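Local coordinates for protein cellulase (Bacillus sp. BG-CS10, PDB 5E09) that probably hydrolyses internal beta-1,4-glucosidic bonds of cellulose with a family 5 glycoside hydrolase barrel and carries a C-terminal family 46 carbohydrate-binding module, at residues I449-N454 with G493-T498; M461-A466 with S478-G483; E469-Q474 with N503-D508; D509-F514 with E523-K528. All coordinates share one frame; numbering follows the deposited sequence.

Interaction 1. Residues I449-N454 with G493-T498; sequences IPAHFN and GEIVIT
F453 and I495 meet because each directs its first branch away from its own carbonyl carbon: CG of F453 (chi1 -69°) and CG1 of I495 (chi1 -60°) both stand beside the backbone N. The phenyl ring thus reaches back over the adjoining strand, and F453 CZ settles obliquely 3.8 Å from I495 CG1. The rim of the ring has a more polar neighbour. E494 O lies in its plane, 3.5 Å from F453 CZ, where a C-H edge would probably suit the carbonyl oxygen, while A451 CB covers part of one face. With an alanine here the ring would be gone, and I495 CG1 would probably be left beside a gap, with E494 O deprived of its aromatic edge.

The backbones illustrate antiparallel pairing within the large sheet of the carbohydrate-binding module. I449 and I495 form a hydrogen-bonded pair, I449 N to I495 O at 2.9 Å and I495 N to I449 O at 2.9 Å. P450 then faces E494 as a non-hydrogen-bonded pair. At the strand end A451 N reaches G493 O at 2.9 Å. There G493, with its positive phi, and E494 form a G1 beta bulge opposite V489 of strand 486-489. I449 CD1 touches I497 CG1 at 4.2 Å, and V458 of strand 458-465 packs against both F453 and I495. Amide bonds thus set the register, while apolar packing and an aromatic edge turned to a carbonyl flank the bulge.

Interaction 2. Residues M461-A466 with S478-G483; sequences MEAVYA and SFKEFG
E462 and F479 run side by side in the same direction, the aliphatic part of the glutamate lying on the phenyl ring. Both side chains carry CG beside the backbone N (chi1 -75° for E462), and the extended glutamate chain then passes over one ring face. E462 CG stands 3.6 Å from the centroid of the F479 ring, a CH-pi contact, and the carboxylate beyond it is stacked almost flat on the ring, the two planes only 3° apart. That group is held by its oxygens: S478 OG donates at 2.6 Å to E462 OE2, which accepts on its anti lone pair, while OE1 is bonded to H515 NE2. S478 can do this because OG is tucked between its own backbone N and carbonyl carbon (chi1 58°).

These groups decorate the margin of the module's antiparallel sheet, where the short, weakly bonded strand 479-480 lies along strand 458-465. A463 N bonds to S478 O at 2.9 Å, and K480 N bonds to M461 O at 2.8 Å. Beyond this edge, F479 pairs through its backbone with A236, which belongs to the family 5 part of the chain.

On the other face the contacts are between aliphatic parts. M461, present as selenomethionine, has CG opposite its backbone N and bends at its last torsion, bringing CE 3.8 Å from K480 CG. A463 CB approaches the same K480 CG at 3.9 Å. The lysine chain bends at its second and third torsions, and its NZ goes to the carbonyl oxygens of P473, T477 and A471.

Interaction 3. Residues E469-Q474 with N503-D508; sequences EFAGPQ and NEVRDD
E469 and R506 cross obliquely, carboxylate and guanidinium turned 77° against each other rather than lying flat together as in a paired, two-bond salt bridge. R506 NH2 comes 2.9 Å from E469 OE2, but the N-H points well off the oxygen, so the bond is weak while the charge attraction remains. On the same guanidinium, NH1 has a longer, weak salt bridge to D508 OD2 at 3.4 Å, so one cation serves two acids.

P473 and E504 also cross at a slant: the carboxylate lies by the proline ring, with E504 OE2 3.9 Å from P473 CG. Between these two pairs the chains meet closely, V505 CG1 lying 3.4 Å from G472 N. A water completes the seam, accepting from G472 N at 3.0 Å and donating to E504 O at 2.9 Å. G472 has a positive phi, and a side chain there would collide with P473 CD.

Both segments are irregular. Residues 469-474 belong to the loop joining strands 458-465 and 479-480; the loop of 503-508 leads from helix 499-502 into strand 509-516. Y465, at the end of strand 458-465, touches A471 and V505 and makes a cation-pi contact with R506.

Interaction 4. Residues D509-F514 with E523-K528; sequences DIHLTF and EYTLSK
H511 presents one face of its imidazole to T525, whose OG1 lies 4.2 Å from H511 CD2, whereas Y524 CB meets the F514 ring at its edge, 4.3 Å from F514 CE2. The Y524 ring in turn has L526 CD2 at its edge, in plane, and L512 CD1 approaching obliquely. All belong to a beta hairpin, strands 509-516 and 521-529, inside the module's antiparallel sheet. Its two sides differ: D509, H511, T513, E523, T525 and S527 make a largely polar face, and I510, L512, Y524 and L526 the buried one, where Y524 OH finds E438 O on strand 436-443.

On the polar face the D509 carboxylate is approached from above its plane by S527 OG, which donates to D509 OD1 at 2.9 Å. D509 turns CG beside its backbone N (chi1 -85°), carrying OD1 across to the serine. If an alanine replaced D509, the S527 hydroxyl would probably lose this acceptor and be set free to turn.

Ladder bonds fix the register. L526 N reaches I510 O at 2.9 Å, and I510 N returns to L526 O at 2.8 Å. The L512-Y524 pair is bonded both ways too, with L512 N 2.8 Å from Y524 O. On the buried face the two leucines cross, L512 CD1 resting 3.7 Å from L526 CD1.

In the fold
All four contacts belong to the carbohydrate-binding module rather than to the barrel expected to carry out catalysis. Interactions 1, 2 and 4 share one sheet and one apolar interior: the selenium of M461 lies 3.6 Å from F514 CE1 and 3.9 Å from I497 CD1, and I449 CD1 meets Y524 CE2 at 3.5 Å. Strands 458-465 and 509-516 are neighbours, so interaction 2 continues into interaction 4, with V464 O 2.8 Å from H511 N. Interaction 3, between two loops, is tied to the others: Y465 OH lies 2.9 Å from R506 N, and K528 NZ forms a salt bridge with D507 OD1 at 3.0 Å. The centres of interactions 2 and 3 are about 9 Å apart, those of 1 and 3 about 20 Å.

Interaction 1. Residues I449-N454 with G493-T498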
loop_
_atom_site.group_PDB
_atom_site.type_symbol
_atom_site.label_atom_id
_atom_site.label_comp_id
_atom_site.label_asym_id
_atom_site.label_seq_id
_atom_site.Cartn_x
_atom_site.Cartn_y
_atom_site.Cartn_z
ATOM N N ILE A 449 7.964 -16.826 21.989
ATOM C CA ILE A 449 7.215 -16.916 23.233
ATOM C C ILE A 449 5.913 -17.670 23.034
ATOM O O ILE A 449 5.067 -17.235 22.260
ATOM C CB ILE A 449 6.890 -15.521 23.777
ATOM C CG1 ILE A 449 8.168 -14.686 23.880
ATOM C CG2 ILE A 449 6.156 -15.625 25.111
ATOM C CD1 ILE A 449 7.922 -13.196 23.967
ATOM N N PRO A 450 5.746 -18.809 23.720
ATOM C CA PRO A 450 4.454 -19.499 23.671
ATOM C C PRO A 450 3.345 -18.569 24.149
ATOM O O PRO A 450 3.483 -17.918 25.185
ATOM C CB PRO A 450 4.645 -20.685 24.620
ATOM C CG PRO A 450 6.123 -20.922 24.634
ATOM C CD PRO A 450 6.747 -19.555 24.507
ATOM N N ALA A 451 2.267 -18.490 23.385
ATOM C CA ALA A 451 1.242 -17.490 23.641
ATOM C C ALA A 451 -0.155 -18.082 23.656
ATOM O O ALA A 451 -0.523 -18.865 22.782
ATOM C CB ALA A 451 1.323 -16.386 22.601
ATOM N N HIS A 452 -0.929 -17.704 24.665
ATOM C CA HIS A 452 -2.351 -17.995 24.688
ATOM C C HIS A 452 -3.078 -16.704 24.354
ATOM O O HIS A 452 -3.308 -15.866 25.228
ATOM C CB HIS A 452 -2.785 -18.541 26.048
ATOM C CG HIS A 452 -2.107 -19.819 26.430
ATOM N ND1 HIS A 452 -2.428 -21.033 25.857
ATOM C CD2 HIS A 452 -1.129 -20.076 27.330
ATOM C CE1 HIS A 452 -1.675 -21.979 26.387
ATOM N NE2 HIS A 452 -0.877 -21.426 27.282
ATOM N N PHE A 453 -3.412 -16.537 23.079
ATOM C CA PHE A 453 -3.989 -15.290 22.595
ATOM C C PHE A 453 -5.413 -15.090 23.108
ATOM O O PHE A 453 -5.866 -13.949 23.279
ATOM C CB PHE A 453 -3.963 -15.249 21.062
ATOM C CG PHE A 453 -2.574 -15.138 20.483
ATOM C CD1 PHE A 453 -1.867 -13.948 20.563
ATOM C CD2 PHE A 453 -1.979 -16.222 19.859
ATOM C CE1 PHE A 453 -0.594 -13.840 20.037
ATOM C CE2 PHE A 453 -0.702 -16.123 19.328
ATOM C CZ PHE A 453 -0.010 -14.932 19.419
ATOM N N ASN A 454 -6.109 -16.198 23.347
ATOM C CA ASN A 454 -7.445 -16.163 23.934
ATOM C C ASN A 454 -8.413 -15.225 23.212
ATOM O O ASN A 454 -9.105 -14.431 23.846
ATOM C CB ASN A 454 -7.345 -15.768 25.410
ATOM C CG ASN A 454 -6.633 -16.814 26.237
ATOM O OD1 ASN A 454 -6.619 -17.990 25.875
ATOM N ND2 ASN A 454 -6.040 -16.398 27.356
ATOM N N GLY A 493 0.215 -20.472 17.878
ATOM C CA GLY A 493 0.114 -20.011 19.251
ATOM C C GLY A 493 1.418 -19.490 19.824
ATOM O O GLY A 493 1.842 -19.924 20.898
ATOM N N GLU A 494 2.066 -18.566 19.117
ATOM C CA GLU A 494 3.333 -18.028 19.611
ATOM C C GLU A 494 3.601 -16.618 19.104
ATOM O O GLU A 494 2.993 -16.179 18.142
ATOM C CB GLU A 494 4.492 -18.946 19.211
ATOM C CG GLU A 494 4.673 -19.074 17.700
ATOM C CD GLU A 494 5.760 -20.063 17.308
ATOM O OE1 GLU A 494 6.227 -20.832 18.180
ATOM O OE2 GLU A 494 6.150 -20.068 16.120
ATOM N N ILE A 495 4.506 -15.912 19.772
ATOM C CA ILE A 495 5.005 -14.639 19.275
ATOM C C ILE A 495 6.500 -14.752 19.016
ATOM O O ILE A 495 7.285 -14.953 19.939
ATOM C CB ILE A 495 4.749 -13.478 20.256
ATOM C CG1 ILE A 495 3.249 -13.302 20.505
ATOM C CG2 ILE A 495 5.341 -12.193 19.703
ATOM C CD1 ILE A 495 2.925 -12.261 21.558
ATOM N N VAL A 496 6.891 -14.631 17.755
ATOM C CA VAL A 496 8.295 -14.715 17.375
ATOM C C VAL A 496 9.014 -13.401 17.661
ATOM O O VAL A 496 8.491 -12.331 17.366
ATOM C CB VAL A 496 8.448 -15.063 15.874
ATOM C CG1 VAL A 496 9.912 -15.020 15.454
ATOM C CG2 VAL A 496 7.838 -16.422 15.578
ATOM N N ILE A 497 10.199 -13.482 18.257
ATOM C CA ILE A 497 11.079 -12.322 18.355
ATOM C C ILE A 497 12.265 -12.548 17.416
ATOM O O ILE A 497 13.006 -13.522 17.565
ATOM C CB ILE A 497 11.569 -12.087 19.788
ATOM C CG1 ILE A 497 10.392 -12.110 20.767
ATOM C CG2 ILE A 497 12.296 -10.756 19.884
ATOM C CD1 ILE A 497 9.445 -10.923 20.609
ATOM N N THR A 498 12.431 -11.652 16.447
ATOM C CA THR A 498 13.335 -11.880 15.318
ATOM C C THR A 498 14.818 -11.668 15.625
ATOM O O THR A 498 15.184 -11.038 16.620
ATOM C CB THR A 498 12.969 -10.974 14.131
ATOM O OG1 THR A 498 13.142 -9.601 14.505
ATOM C CG2 THR A 498 11.533 -11.204 13.705
#

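Interaction 2. Residues M461-A466 with S478-G483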
loop_
_atom_site.group_PDB
_atom_site.type_symbol
_atom_site.label_atom_id
_atom_site.label_comp_id
_atom_site.label_asym_id
_atom_site.label_seq_id
_atom_site.Cartn_x
_atom_site.Cartn_y
_atom_site.Cartn_z
HETATM N N MSE A 461 4.141 -3.704 20.218
HETATM C CA MSE A 461 5.042 -4.175 21.273
HETATM C C MSE A 461 6.051 -3.099 21.666
HETATM O O MSE A 461 6.725 -2.526 20.807
HETATM C CB MSE A 461 5.792 -5.446 20.830
HETATM C CG MSE A 461 6.788 -5.968 21.869
HETATM SE SE MSE A 461 8.048 -7.353 21.267
HETATM C CE MSE A 461 9.319 -6.254 20.290
ATOM N N GLU A 462 6.147 -2.823 22.961
ATOM C CA GLU A 462 7.188 -1.946 23.478
ATOM C C GLU A 462 8.371 -2.757 23.989
ATOM O O GLU A 462 8.203 -3.864 24.492
ATOM C CB GLU A 462 6.659 -1.056 24.597
ATOM C CG GLU A 462 5.778 0.083 24.141
ATOM C CD GLU A 462 5.355 0.973 25.300
ATOM O OE1 GLU A 462 4.405 0.598 26.026
ATOM O OE2 GLU A 462 5.975 2.043 25.487
ATOM N N ALA A 463 9.565 -2.191 23.859
ATOM C CA ALA A 463 10.773 -2.811 24.376
ATOM C C ALA A 463 11.642 -1.766 25.055
ATOM O O ALA A 463 12.121 -0.843 24.404
ATOM C CB ALA A 463 11.540 -3.490 23.261
ATOM N N VAL A 464 11.835 -1.893 26.365
ATOM C CA VAL A 464 12.739 -0.982 27.072
ATOM C C VAL A 464 13.708 -1.779 27.921
ATOM O O VAL A 464 13.389 -2.872 28.350
ATOM C CB VAL A 464 11.989 0.015 27.977
ATOM C CG1 VAL A 464 11.107 0.941 27.149
ATOM C CG2 VAL A 464 11.171 -0.724 29.022
ATOM N N TYR A 465 14.897 -1.248 28.160
ATOM C CA TYR A 465 15.824 -1.933 29.050
ATOM C C TYR A 465 15.358 -1.785 30.486
ATOM O O TYR A 465 14.491 -0.958 30.780
ATOM C CB TYR A 465 17.242 -1.397 28.890
ATOM C CG TYR A 465 17.868 -1.772 27.574
ATOM C CD1 TYR A 465 18.174 -3.096 27.280
ATOM C CD2 TYR A 465 18.146 -0.807 26.622
ATOM C CE1 TYR A 465 18.745 -3.442 26.072
ATOM C CE2 TYR A 465 18.715 -1.142 25.417
ATOM C CZ TYR A 465 19.015 -2.455 25.148
ATOM O OH TYR A 465 19.586 -2.776 23.942
ATOM N N ALA A 466 15.937 -2.589 31.374
ATOM C CA ALA A 466 15.556 -2.583 32.783
ATOM C C ALA A 466 15.708 -1.195 33.403
ATOM O O ALA A 466 15.028 -0.871 34.376
ATOM C CB ALA A 466 16.379 -3.605 33.558
ATOM N N SER A 478 9.893 3.483 21.962
ATOM C CA SER A 478 9.759 2.211 22.662
ATOM C C SER A 478 8.934 1.212 21.853
ATOM O O SER A 478 9.066 -0.001 22.030
ATOM C CB SER A 478 9.125 2.423 24.036
ATOM O OG SER A 478 7.853 3.037 23.909
ATOM N N PHE A 479 8.090 1.727 20.963
ATOM C CA PHE A 479 7.216 0.884 20.150
ATOM C C PHE A 479 7.939 0.319 18.939
ATOM O O PHE A 479 8.297 1.056 18.023
ATOM C CB PHE A 479 5.987 1.675 19.698
ATOM C CG PHE A 479 5.063 2.032 20.820
ATOM C CD1 PHE A 479 4.057 1.164 21.204
ATOM C CD2 PHE A 479 5.212 3.227 21.510
ATOM C CE1 PHE A 479 3.208 1.480 22.250
ATOM C CE2 PHE A 479 4.368 3.547 22.563
ATOM C CZ PHE A 479 3.365 2.673 22.932
ATOM N N LYS A 480 8.132 -0.996 18.927
ATOM C CA LYS A 480 8.884 -1.648 17.861
ATOM C C LYS A 480 8.019 -1.945 16.639
ATOM O O LYS A 480 6.802 -2.127 16.749
ATOM C CB LYS A 480 9.523 -2.932 18.381
ATOM C CG LYS A 480 10.444 -2.715 19.584
ATOM C CD LYS A 480 11.636 -1.822 19.235
ATOM C CE LYS A 480 11.537 -0.469 19.917
ATOM N NZ LYS A 480 12.682 0.426 19.574
ATOM N N GLU A 481 8.666 -1.986 15.479
ATOM C CA GLU A 481 7.989 -2.149 14.200
ATOM C C GLU A 481 7.425 -3.553 14.022
ATOM O O GLU A 481 8.149 -4.544 14.143
ATOM C CB GLU A 481 8.956 -1.829 13.053
ATOM C CG GLU A 481 8.430 -2.161 11.659
ATOM C CD GLU A 481 9.388 -1.728 10.557
ATOM O OE1 GLU A 481 10.536 -1.349 10.879
ATOM O OE2 GLU A 481 8.998 -1.767 9.370
ATOM N N PHE A 482 6.130 -3.620 13.717
ATOM C CA PHE A 482 5.430 -4.883 13.512
ATOM C C PHE A 482 6.044 -5.706 12.373
ATOM O O PHE A 482 6.314 -5.182 11.286
ATOM C CB PHE A 482 3.958 -4.605 13.216
ATOM C CG PHE A 482 3.038 -5.758 13.506
ATOM C CD1 PHE A 482 2.963 -6.847 12.645
ATOM C CD2 PHE A 482 2.216 -5.733 14.623
ATOM C CE1 PHE A 482 2.094 -7.904 12.904
ATOM C CE2 PHE A 482 1.342 -6.783 14.895
ATOM C CZ PHE A 482 1.279 -7.869 14.031
ATOM N N GLY A 483 6.253 -6.996 12.622
ATOM C CA GLY A 483 6.786 -7.885 11.606
ATOM C C GLY A 483 8.257 -7.862 11.250
ATOM O O GLY A 483 8.743 -8.732 10.523
#

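Interaction 3. Residues E469-Q474 with N503-D508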
loop_
_atom_site.group_PDB
_atom_site.type_symbol
_atom_site.label_atom_id
_atom_site.label_comp_id
_atom_site.label_asym_id
_atom_site.label_seq_id
_atom_site.Cartn_x
_atom_site.Cartn_y
_atom_site.Cartn_z
ATOM N N GLU A 469 15.500 2.675 29.384
ATOM C CA GLU A 469 15.983 3.145 28.089
ATOM C C GLU A 469 15.430 2.295 26.930
ATOM O O GLU A 469 15.283 1.078 27.061
ATOM C CB GLU A 469 17.513 3.138 28.104
ATOM C CG GLU A 469 18.210 3.361 26.781
ATOM C CD GLU A 469 19.724 3.367 26.942
ATOM O OE1 GLU A 469 20.200 3.489 28.097
ATOM O OE2 GLU A 469 20.439 3.243 25.923
ATOM N N PHE A 470 15.124 2.931 25.801
ATOM C CA PHE A 470 14.504 2.232 24.672
ATOM C C PHE A 470 15.433 1.188 24.060
ATOM O O PHE A 470 16.566 1.496 23.692
ATOM C CB PHE A 470 14.073 3.222 23.589
ATOM C CG PHE A 470 13.060 4.234 24.051
ATOM C CD1 PHE A 470 12.296 4.008 25.182
ATOM C CD2 PHE A 470 12.871 5.412 23.345
ATOM C CE1 PHE A 470 11.365 4.942 25.605
ATOM C CE2 PHE A 470 11.940 6.350 23.761
ATOM C CZ PHE A 470 11.187 6.113 24.893
ATOM N N ALA A 471 14.946 -0.044 23.945
ATOM C CA ALA A 471 15.744 -1.139 23.399
ATOM C C ALA A 471 15.373 -1.449 21.952
ATOM O O ALA A 471 14.249 -1.188 21.529
ATOM C CB ALA A 471 15.578 -2.393 24.261
ATOM N N GLY A 472 16.323 -2.007 21.203
ATOM C CA GLY A 472 16.059 -2.523 19.867
ATOM C C GLY A 472 16.140 -1.503 18.748
ATOM O O GLY A 472 16.486 -0.350 18.984
ATOM N N PRO A 473 15.822 -1.933 17.515
ATOM C CA PRO A 473 15.784 -1.079 16.321
ATOM C C PRO A 473 14.889 0.145 16.508
ATOM O O PRO A 473 13.952 0.091 17.308
ATOM C CB PRO A 473 15.219 -2.010 15.247
ATOM C CG PRO A 473 15.636 -3.359 15.684
ATOM C CD PRO A 473 15.528 -3.337 17.184
ATOM N N GLN A 474 15.184 1.218 15.777
ATOM C CA GLN A 474 14.514 2.505 15.938
ATOM C C GLN A 474 14.518 2.926 17.398
ATOM O O GLN A 474 13.466 3.061 18.028
ATOM C CB GLN A 474 13.081 2.457 15.395
ATOM C CG GLN A 474 12.984 2.001 13.945
ATOM C CD GLN A 474 13.760 2.891 12.986
ATOM O OE1 GLN A 474 14.061 4.048 13.287
ATOM N NE2 GLN A 474 14.095 2.348 11.821
ATOM N N ASN A 503 19.817 -8.508 17.248
ATOM C CA ASN A 503 21.076 -7.963 16.740
ATOM C C ASN A 503 21.317 -6.522 17.186
ATOM O O ASN A 503 22.421 -6.006 17.041
ATOM C CB ASN A 503 21.128 -8.019 15.207
ATOM C CG ASN A 503 21.234 -9.436 14.669
ATOM O OD1 ASN A 503 21.656 -10.359 15.370
ATOM N ND2 ASN A 503 20.843 -9.615 13.413
ATOM N N GLU A 504 20.288 -5.866 17.715
ATOM C CA GLU A 504 20.431 -4.468 18.106
ATOM C C GLU A 504 20.041 -4.225 19.558
ATOM O O GLU A 504 19.569 -3.149 19.911
ATOM C CB GLU A 504 19.611 -3.566 17.171
ATOM C CG GLU A 504 20.071 -3.653 15.715
ATOM C CD GLU A 504 19.352 -2.686 14.786
ATOM O OE1 GLU A 504 19.200 -1.499 15.152
ATOM O OE2 GLU A 504 18.941 -3.118 13.685
ATOM N N VAL A 505 20.248 -5.227 20.403
ATOM C CA VAL A 505 20.079 -5.035 21.837
ATOM C C VAL A 505 21.310 -5.513 22.605
ATOM O O VAL A 505 21.911 -6.538 22.274
ATOM C CB VAL A 505 18.811 -5.757 22.386
ATOM C CG1 VAL A 505 17.549 -5.177 21.766
ATOM C CG2 VAL A 505 18.874 -7.239 22.131
ATOM N N ARG A 506 21.682 -4.746 23.622
ATOM C CA ARG A 506 22.786 -5.087 24.506
ATOM C C ARG A 506 22.441 -6.347 25.308
ATOM O O ARG A 506 21.287 -6.781 25.328
ATOM C CB ARG A 506 23.075 -3.929 25.464
ATOM C CG ARG A 506 22.189 -4.026 26.688
ATOM C CD ARG A 506 22.134 -2.816 27.613
ATOM N NE ARG A 506 22.018 -1.528 26.948
ATOM C CZ ARG A 506 21.500 -0.455 27.535
ATOM N NH1 ARG A 506 21.013 -0.540 28.768
ATOM N NH2 ARG A 506 21.428 0.692 26.878
ATOM N N ASP A 507 23.439 -6.923 25.974
ATOM C CA ASP A 507 23.203 -7.999 26.935
ATOM C C ASP A 507 22.632 -7.419 28.221
ATOM O O ASP A 507 23.341 -6.761 28.979
ATOM C CB ASP A 507 24.494 -8.765 27.239
ATOM C CG ASP A 507 25.112 -9.387 26.002
ATOM O OD1 ASP A 507 24.386 -10.085 25.257
ATOM O OD2 ASP A 507 26.325 -9.180 25.781
ATOM N N ASP A 508 21.354 -7.673 28.467
ATOM C CA ASP A 508 20.643 -7.015 29.550
ATOM C C ASP A 508 19.270 -7.636 29.736
ATOM O O ASP A 508 18.877 -8.540 28.997
ATOM C CB ASP A 508 20.496 -5.521 29.253
ATOM C CG ASP A 508 20.314 -4.678 30.500
ATOM O OD1 ASP A 508 20.024 -5.244 31.574
ATOM O OD2 ASP A 508 20.450 -3.437 30.397
HETATM O O HOH W 1 19.090 -0.972 21.779
#

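Interaction 4. Residues D509-F514 with E523-K528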
loop_
_atom_site.group_PDB
_atom_site.type_symbol
_atom_site.label_atom_id
_atom_site.label_comp_id
_atom_site.label_asym_id
_atom_site.label_seq_id
_atom_site.Cartn_x
_atom_site.Cartn_y
_atom_site.Cartn_z
ATOM N N ASP A 509 18.546 -7.147 30.734
ATOM C CA ASP A 509 17.133 -7.446 30.862
ATOM C C ASP A 509 16.367 -6.506 29.950
ATOM O O ASP A 509 16.653 -5.310 29.891
ATOM C CB ASP A 509 16.670 -7.301 32.309
ATOM C CG ASP A 509 16.910 -8.552 33.117
ATOM O OD1 ASP A 509 17.645 -9.433 32.627
ATOM O OD2 ASP A 509 16.371 -8.655 34.239
ATOM N N ILE A 510 15.417 -7.063 29.218
ATOM C CA ILE A 510 14.571 -6.290 28.325
ATOM C C ILE A 510 13.115 -6.493 28.719
ATOM O O ILE A 510 12.620 -7.611 28.725
ATOM C CB ILE A 510 14.782 -6.692 26.854
ATOM C CG1 ILE A 510 16.261 -6.572 26.479
ATOM C CG2 ILE A 510 13.925 -5.838 25.940
ATOM C CD1 ILE A 510 16.681 -7.469 25.335
ATOM N N HIS A 511 12.446 -5.409 29.082
ATOM C CA HIS A 511 11.027 -5.447 29.392
ATOM C C HIS A 511 10.216 -5.205 28.126
ATOM O O HIS A 511 10.313 -4.142 27.505
ATOM C CB HIS A 511 10.679 -4.413 30.467
ATOM C CG HIS A 511 11.277 -4.711 31.808
ATOM N ND1 HIS A 511 12.636 -4.725 32.032
ATOM C CD2 HIS A 511 10.698 -5.019 32.993
ATOM C CE1 HIS A 511 12.870 -5.022 33.298
ATOM N NE2 HIS A 511 11.711 -5.204 33.903
ATOM N N LEU A 512 9.440 -6.213 27.744
ATOM C CA LEU A 512 8.509 -6.120 26.630
ATOM C C LEU A 512 7.096 -5.878 27.148
ATOM O O LEU A 512 6.663 -6.490 28.137
ATOM C CB LEU A 512 8.529 -7.390 25.766
ATOM C CG LEU A 512 9.865 -7.967 25.290
ATOM C CD1 LEU A 512 9.650 -9.290 24.562
ATOM C CD2 LEU A 512 10.611 -6.981 24.407
ATOM N N THR A 513 6.383 -4.988 26.468
ATOM C CA THR A 513 4.984 -4.734 26.764
ATOM C C THR A 513 4.162 -4.964 25.513
ATOM O O THR A 513 4.238 -4.175 24.581
ATOM C CB THR A 513 4.752 -3.290 27.249
ATOM O OG1 THR A 513 5.623 -3.002 28.346
ATOM C CG2 THR A 513 3.293 -3.090 27.676
ATOM N N PHE A 514 3.381 -6.037 25.479
ATOM C CA PHE A 514 2.509 -6.272 24.331
ATOM C C PHE A 514 1.162 -5.556 24.484
ATOM O O PHE A 514 0.451 -5.743 25.480
ATOM C CB PHE A 514 2.299 -7.769 24.116
ATOM C CG PHE A 514 3.549 -8.498 23.709
ATOM C CD1 PHE A 514 3.910 -8.583 22.374
ATOM C CD2 PHE A 514 4.369 -9.086 24.662
ATOM C CE1 PHE A 514 5.060 -9.251 21.992
ATOM C CE2 PHE A 514 5.526 -9.757 24.290
ATOM C CZ PHE A 514 5.871 -9.838 22.949
ATOM N N GLU A 523 2.893 -7.895 30.156
ATOM C CA GLU A 523 4.306 -7.660 30.392
ATOM C C GLU A 523 5.072 -8.963 30.263
ATOM O O GLU A 523 4.548 -10.031 30.582
ATOM C CB GLU A 523 4.531 -7.046 31.773
ATOM C CG GLU A 523 3.850 -5.697 31.977
ATOM C CD GLU A 523 4.599 -4.552 31.316
ATOM O OE1 GLU A 523 5.831 -4.672 31.131
ATOM O OE2 GLU A 523 3.962 -3.526 30.987
ATOM N N TYR A 524 6.311 -8.869 29.787
ATOM C CA TYR A 524 7.159 -10.040 29.601
ATOM C C TYR A 524 8.623 -9.630 29.715
ATOM O O TYR A 524 8.981 -8.521 29.341
ATOM C CB TYR A 524 6.885 -10.681 28.242
ATOM C CG TYR A 524 7.388 -12.100 28.095
ATOM C CD1 TYR A 524 6.664 -13.172 28.606
ATOM C CD2 TYR A 524 8.577 -12.368 27.430
ATOM C CE1 TYR A 524 7.115 -14.468 28.463
ATOM C CE2 TYR A 524 9.036 -13.663 27.282
ATOM C CZ TYR A 524 8.304 -14.707 27.799
ATOM O OH TYR A 524 8.758 -15.995 27.648
ATOM N N THR A 525 9.478 -10.510 30.220
ATOM C CA THR A 525 10.867 -10.115 30.431
ATOM C C THR A 525 11.844 -11.039 29.714
ATOM O O THR A 525 11.742 -12.254 29.812
ATOM C CB THR A 525 11.214 -10.071 31.941
ATOM O OG1 THR A 525 10.307 -9.188 32.611
ATOM C CG2 THR A 525 12.640 -9.574 32.158
ATOM N N LEU A 526 12.779 -10.452 28.978
ATOM C CA LEU A 526 13.844 -11.215 28.335
ATOM C C LEU A 526 15.169 -10.992 29.057
ATOM O O LEU A 526 15.461 -9.894 29.510
ATOM C CB LEU A 526 13.991 -10.827 26.860
ATOM C CG LEU A 526 12.759 -10.890 25.953
ATOM C CD1 LEU A 526 13.133 -10.523 24.522
ATOM C CD2 LEU A 526 12.113 -12.264 26.006
ATOM N N SER A 527 15.957 -12.047 29.177
ATOM C CA SER A 527 17.348 -11.921 29.575
ATOM C C SER A 527 18.186 -12.411 28.411
ATOM O O SER A 527 18.139 -13.589 28.056
ATOM C CB SER A 527 17.643 -12.717 30.848
ATOM O OG SER A 527 16.965 -12.161 31.960
ATOM N N LYS A 528 18.917 -11.494 27.793
ATOM C CA LYS A 528 19.778 -11.827 26.665
ATOM C C LYS A 528 21.246 -11.852 27.068
ATOM O O LYS A 528 21.759 -10.903 27.664
ATOM C CB LYS A 528 19.595 -10.840 25.510
ATOM C CG LYS A 528 20.699 -10.973 24.464
ATOM C CD LYS A 528 20.441 -10.152 23.223
ATOM C CE LYS A 528 21.615 -10.218 22.248
ATOM N NZ LYS A 528 22.811 -9.469 22.731
#